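Long-range contact in proteasome protein (Corynebacterium glutamicum ATCC 13032, PDB 2P90), which is of unknown function but, as a PAC2-family member, may be related to proteasome assembly chaperones: residues Leu163-Thr171 and Glu269-His277. Numbering follows the deposited sequence.
Sequences LKDQVSLDT and ELERYRNRH
Tyr-273 reaches from the last turns of helix 253-276 into the bend at Val-167 to Leu-169, and its ring is enclosed closely on three sides. Val-167 lays its CA over one face, a CH-pi contact 3.9 Å from the ring centroid and 16° off the normal, with CG1 near Tyr-273 CG. His-277 covers the opposite face, its CD2 over the ring centre. Leu-169 closes the edge, its CB 3.4 Å from Tyr-273 CD1. With CG anti to the backbone N (chi1 -166°), the tyrosine stretches across to the loop, where its OH lies 2.9 Å from Gln-166 O. Where the loop passes the ring, Ser-168 centres an inverse gamma turn closed by a weak Leu-169 N to Val-167 O bond. The contact joins helix 253-276, the last one modelled in this PAC2-family chain, to the loop between strands 153-157 and 173-175. Outward, the methyls of Leu-169 leave the ring for polar groups: CD1 meets the His-277 ring edge at NE2, and CD2 lies 3.3 Å from Arg-276 NH1 and 3.4 Å from Glu-269 OE2. Glu-269 OE1 takes a salt bridge from Arg-272 NE, whose NH1 hydrogen-bonds Ser-268 OG. On the looser, solvent-exposed side, Leu-270 CD1 comes only within 4.4 Å of Val-167 CG2.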
ATOM      1  N   LEU B 163      16.648  21.990  23.860  1.00 70.78           N
ATOM      2  CA  LEU B 163      17.098  20.679  24.305  1.00 72.36           C
ATOM      3  C   LEU B 163      18.589  20.661  24.632  1.00 74.07           C
ATOM      4  O   LEU B 163      19.433  20.623  23.735  1.00 74.53           O
ATOM      5  CB  LEU B 163      16.757  19.586  23.292  1.00 72.09           C
ATOM      6  CG  LEU B 163      17.034  18.192  23.858  1.00 70.69           C
ATOM      7  CD1 LEU B 163      16.068  17.907  24.987  1.00 69.65           C
ATOM      8  CD2 LEU B 163      17.003  17.124  22.796  1.00 67.78           C
ATOM      9  N   LYS B 164      18.881  20.657  25.936  1.00 76.22           N
ATOM     10  CA  LYS B 164      20.231  20.738  26.497  1.00 78.03           C
ATOM     11  C   LYS B 164      21.114  19.549  26.089  1.00 78.82           C
ATOM     12  O   LYS B 164      22.196  19.726  25.529  1.00 78.71           O
ATOM     13  CB  LYS B 164      20.122  20.842  28.027  1.00 78.37           C
ATOM     14  CG  LYS B 164      21.355  21.352  28.762  1.00 80.28           C
ATOM     15  CD  LYS B 164      21.388  22.894  28.858  1.00 82.81           C
ATOM     16  CE  LYS B 164      22.299  23.375  30.006  1.00 82.70           C
ATOM     17  NZ  LYS B 164      23.684  22.829  29.901  1.00 81.84           N
ATOM     18  N   ASP B 165      20.650  18.337  26.364  1.00 80.06           N
ATOM     19  CA  ASP B 165      21.412  17.154  26.000  1.00 81.29           C
ATOM     20  C   ASP B 165      20.941  16.540  24.680  1.00 81.99           C
ATOM     21  O   ASP B 165      19.834  15.998  24.579  1.00 82.19           O
ATOM     22  CB  ASP B 165      21.376  16.115  27.117  1.00 81.74           C
ATOM     23  CG  ASP B 165      22.178  14.873  26.778  1.00 82.85           C
ATOM     24  OD1 ASP B 165      23.289  15.007  26.208  1.00 84.24           O
ATOM     25  OD2 ASP B 165      21.689  13.763  27.073  1.00 83.97           O
ATOM     26  N   GLN B 166      21.808  16.616  23.677  1.00 82.61           N
ATOM     27  CA  GLN B 166      21.492  16.181  22.330  1.00 83.00           C
ATOM     28  C   GLN B 166      22.780  16.168  21.521  1.00 83.30           C
ATOM     29  O   GLN B 166      23.271  17.219  21.102  1.00 83.60           O
ATOM     30  CB  GLN B 166      20.445  17.113  21.714  1.00 83.10           C
ATOM     31  CG  GLN B 166      20.710  17.535  20.283  1.00 83.26           C
ATOM     32  CD  GLN B 166      20.648  19.046  20.087  1.00 82.42           C
ATOM     33  OE1 GLN B 166      20.281  19.516  19.015  1.00 82.01           O
ATOM     34  NE2 GLN B 166      21.009  19.808  21.120  1.00 82.31           N
ATOM     35  N   VAL B 167      23.317  14.963  21.327  1.00 83.35           N
ATOM     36  CA  VAL B 167      24.603  14.726  20.671  1.00 83.65           C
ATOM     37  C   VAL B 167      24.472  14.845  19.135  1.00 83.60           C
ATOM     38  O   VAL B 167      25.033  14.046  18.371  1.00 83.30           O
ATOM     39  CB  VAL B 167      25.230  13.367  21.189  1.00 83.95           C
ATOM     40  CG1 VAL B 167      26.325  12.831  20.267  1.00 84.95           C
ATOM     41  CG2 VAL B 167      25.793  13.529  22.638  1.00 84.32           C
ATOM     42  N   SER B 168      23.753  15.891  18.706  1.00 83.89           N
ATOM     43  CA  SER B 168      23.279  16.059  17.316  1.00 83.99           C
ATOM     44  C   SER B 168      24.259  16.730  16.352  1.00 84.31           C
ATOM     45  O   SER B 168      23.906  17.706  15.674  1.00 84.22           O
ATOM     46  CB  SER B 168      21.974  16.841  17.312  1.00 83.59           C
ATOM     47  OG  SER B 168      22.231  18.191  17.607  1.00 83.61           O
ATOM     48  N   LEU B 169      25.482  16.204  16.300  1.00 84.78           N
ATOM     49  CA  LEU B 169      26.502  16.668  15.364  1.00 85.17           C
ATOM     50  C   LEU B 169      26.098  16.153  13.979  1.00 85.17           C
ATOM     51  O   LEU B 169      26.291  14.966  13.652  1.00 85.71           O
ATOM     52  CB  LEU B 169      27.901  16.172  15.786  1.00 85.47           C
ATOM     53  CG  LEU B 169      29.219  16.909  15.452  1.00 86.09           C
ATOM     54  CD1 LEU B 169      29.135  18.444  15.569  1.00 86.42           C
ATOM     55  CD2 LEU B 169      30.379  16.362  16.325  1.00 85.41           C
ATOM     56  N   ASP B 170      25.518  17.053  13.180  1.00 84.28           N
ATOM     57  CA  ASP B 170      24.863  16.667  11.953  1.00 83.14           C
ATOM     58  C   ASP B 170      25.474  17.315  10.697  1.00 81.76           C
ATOM     59  O   ASP B 170      26.252  18.269  10.781  1.00 81.65           O
ATOM     60  CB  ASP B 170      23.353  16.964  12.056  1.00 83.96           C
ATOM     61  CG  ASP B 170      22.494  15.721  12.453  1.00 85.20           C
ATOM     62  OD1 ASP B 170      22.940  14.852  13.251  1.00 85.56           O
ATOM     63  OD2 ASP B 170      21.333  15.648  11.971  1.00 85.78           O
ATOM     64  N   THR B 171      25.108  16.740   9.546  1.00 79.76           N
ATOM     65  CA  THR B 171      25.477  17.196   8.211  1.00 77.51           C
ATOM     66  C   THR B 171      24.249  17.089   7.288  1.00 75.56           C
ATOM     67  O   THR B 171      23.105  17.155   7.757  1.00 75.40           O
ATOM     68  CB  THR B 171      26.640  16.359   7.641  1.00 77.94           C
ATOM     69  OG1 THR B 171      26.257  14.978   7.579  1.00 78.14           O
ATOM     70  CG2 THR B 171      27.913  16.514   8.509  1.00 78.80           C
ATOM     71  N   GLU B 269      33.106   9.101  18.978  1.00 48.18           N
ATOM     72  CA  GLU B 269      32.252  10.175  18.465  1.00 47.93           C
ATOM     73  C   GLU B 269      31.879  11.138  19.603  1.00 47.54           C
ATOM     74  O   GLU B 269      31.793  12.357  19.405  1.00 47.21           O
ATOM     75  CB  GLU B 269      31.023   9.616  17.728  1.00 48.12           C
ATOM     76  CG  GLU B 269      30.282  10.581  16.719  1.00 50.96           C
ATOM     77  CD  GLU B 269      31.053  11.906  16.234  1.00 57.72           C
ATOM     78  OE1 GLU B 269      31.804  11.863  15.193  1.00 56.73           O
ATOM     79  OE2 GLU B 269      30.819  13.002  16.851  1.00 55.38           O
ATOM     80  N   LEU B 270      31.720  10.594  20.805  1.00 46.57           N
ATOM     81  CA  LEU B 270      31.486  11.413  21.980  1.00 46.84           C
ATOM     82  C   LEU B 270      32.661  12.356  22.260  1.00 46.67           C
ATOM     83  O   LEU B 270      32.450  13.520  22.611  1.00 46.89           O
ATOM     84  CB  LEU B 270      31.172  10.534  23.187  1.00 47.06           C
ATOM     85  CG  LEU B 270      30.869  11.230  24.509  1.00 48.01           C
ATOM     86  CD1 LEU B 270      29.587  12.048  24.392  1.00 47.81           C
ATOM     87  CD2 LEU B 270      30.798  10.198  25.658  1.00 47.63           C
ATOM     88  N   GLU B 271      33.891  11.864  22.097  1.00 46.44           N
ATOM     89  CA  GLU B 271      35.085  12.732  22.130  1.00 46.37           C
ATOM     90  C   GLU B 271      35.006  13.819  21.072  1.00 45.34           C
ATOM     91  O   GLU B 271      35.146  14.981  21.376  1.00 44.77           O
ATOM     92  CB  GLU B 271      36.364  11.929  21.939  1.00 46.66           C
ATOM     93  CG  GLU B 271      36.629  10.979  23.082  1.00 50.56           C
ATOM     94  CD  GLU B 271      37.957  10.232  22.979  1.00 55.94           C
ATOM     95  OE1 GLU B 271      38.976  10.824  22.534  1.00 57.75           O
ATOM     96  OE2 GLU B 271      37.981   9.053  23.404  1.00 59.38           O
ATOM     97  N   ARG B 272      34.737  13.455  19.828  1.00 45.30           N
ATOM     98  CA  ARG B 272      34.677  14.483  18.809  1.00 45.29           C
ATOM     99  C   ARG B 272      33.636  15.548  19.153  1.00 46.14           C
ATOM    100  O   ARG B 272      33.891  16.746  19.000  1.00 45.30           O
ATOM    101  CB  ARG B 272      34.497  13.877  17.419  1.00 45.19           C
ATOM    102  CG  ARG B 272      35.782  13.209  16.938  1.00 44.03           C
ATOM    103  CD  ARG B 272      35.711  12.653  15.521  1.00 44.05           C
ATOM    104  NE  ARG B 272      34.854  11.477  15.463  1.00 43.26           N
ATOM    105  CZ  ARG B 272      35.167  10.241  15.874  1.00 42.06           C
ATOM    106  NH1 ARG B 272      36.356   9.951  16.373  1.00 39.85           N
ATOM    107  NH2 ARG B 272      34.260   9.274  15.776  1.00 40.82           N
ATOM    108  N   TYR B 273      32.497  15.093  19.685  1.00 47.75           N
ATOM    109  CA  TYR B 273      31.386  15.967  20.022  1.00 48.96           C
ATOM    110  C   TYR B 273      31.694  17.007  21.107  1.00 49.28           C
ATOM    111  O   TYR B 273      31.361  18.177  20.949  1.00 49.10           O
ATOM    112  CB  TYR B 273      30.107  15.163  20.377  1.00 50.10           C
ATOM    113  CG  TYR B 273      28.895  16.068  20.376  1.00 50.14           C
ATOM    114  CD1 TYR B 273      28.289  16.419  19.177  1.00 48.59           C
ATOM    115  CD2 TYR B 273      28.409  16.637  21.569  1.00 49.71           C
ATOM    116  CE1 TYR B 273      27.203  17.274  19.135  1.00 51.55           C
ATOM    117  CE2 TYR B 273      27.312  17.519  21.550  1.00 51.46           C
ATOM    118  CZ  TYR B 273      26.717  17.833  20.320  1.00 53.30           C
ATOM    119  OH  TYR B 273      25.626  18.708  20.239  1.00 55.34           O
ATOM    120  N   ARG B 274      32.310  16.590  22.204  1.00 50.00           N
ATOM    121  CA  ARG B 274      32.635  17.529  23.272  1.00 52.37           C
ATOM    122  C   ARG B 274      33.773  18.464  22.893  1.00 51.61           C
ATOM    123  O   ARG B 274      33.801  19.635  23.288  1.00 51.39           O
ATOM    124  CB  ARG B 274      32.923  16.816  24.599  1.00 52.12           C
ATOM    125  CG  ARG B 274      33.407  15.412  24.463  1.00 54.59           C
ATOM    126  CD  ARG B 274      33.815  14.817  25.852  1.00 57.11           C
ATOM    127  NE  ARG B 274      34.803  13.712  25.759  1.00 64.45           N
ATOM    128  CZ  ARG B 274      36.063  13.787  26.199  1.00 65.74           C
ATOM    129  NH1 ARG B 274      36.502  14.896  26.790  1.00 66.69           N
ATOM    130  NH2 ARG B 274      36.881  12.744  26.066  1.00 67.27           N
ATOM    131  N   ASN B 275      34.712  17.949  22.111  1.00 51.46           N
ATOM    132  CA  ASN B 275      35.742  18.790  21.557  1.00 50.99           C
ATOM    133  C   ASN B 275      35.144  19.934  20.740  1.00 51.87           C
ATOM    134  O   ASN B 275      35.585  21.073  20.853  1.00 51.36           O
ATOM    135  CB  ASN B 275      36.681  17.978  20.682  1.00 50.39           C
ATOM    136  CG  ASN B 275      38.062  18.549  20.660  1.00 48.37           C
ATOM    137  OD1 ASN B 275      38.354  19.505  19.925  1.00 47.52           O
ATOM    138  ND2 ASN B 275      38.923  17.992  21.483  1.00 43.15           N
ATOM    139  N   ARG B 276      34.138  19.628  19.920  1.00 53.10           N
ATOM    140  CA  ARG B 276      33.481  20.649  19.104  1.00 54.44           C
ATOM    141  C   ARG B 276      32.409  21.439  19.873  1.00 55.63           C
ATOM    142  O   ARG B 276      31.936  22.460  19.391  1.00 55.62           O
ATOM    143  CB  ARG B 276      32.891  20.036  17.832  1.00 54.21           C
ATOM    144  CG  ARG B 276      33.927  19.545  16.802  1.00 54.50           C
ATOM    145  CD  ARG B 276      33.309  18.478  15.908  1.00 54.09           C
ATOM    146  NE  ARG B 276      34.131  18.101  14.764  1.00 52.54           N
ATOM    147  CZ  ARG B 276      33.982  16.978  14.052  1.00 52.97           C
ATOM    148  NH1 ARG B 276      33.047  16.073  14.365  1.00 52.19           N
ATOM    149  NH2 ARG B 276      34.791  16.743  13.028  1.00 51.99           N
ATOM    150  N   HIS B 277      32.045  20.977  21.070  1.00 57.44           N
ATOM    151  CA  HIS B 277      31.025  21.651  21.888  1.00 58.96           C
ATOM    152  C   HIS B 277      31.464  21.858  23.348  1.00 60.22           C
ATOM    153  O   HIS B 277      30.906  21.237  24.262  1.00 60.32           O
ATOM    154  CB  HIS B 277      29.693  20.885  21.812  1.00 58.91           C
ATOM    155  CG  HIS B 277      29.180  20.710  20.415  1.00 58.93           C
ATOM    156  ND1 HIS B 277      28.447  21.680  19.761  1.00 59.74           N
ATOM    157  CD2 HIS B 277      29.315  19.688  19.538  1.00 58.09           C
ATOM    158  CE1 HIS B 277      28.150  21.259  18.544  1.00 59.29           C
ATOM    159  NE2 HIS B 277      28.665  20.052  18.383  1.00 58.47           N
TER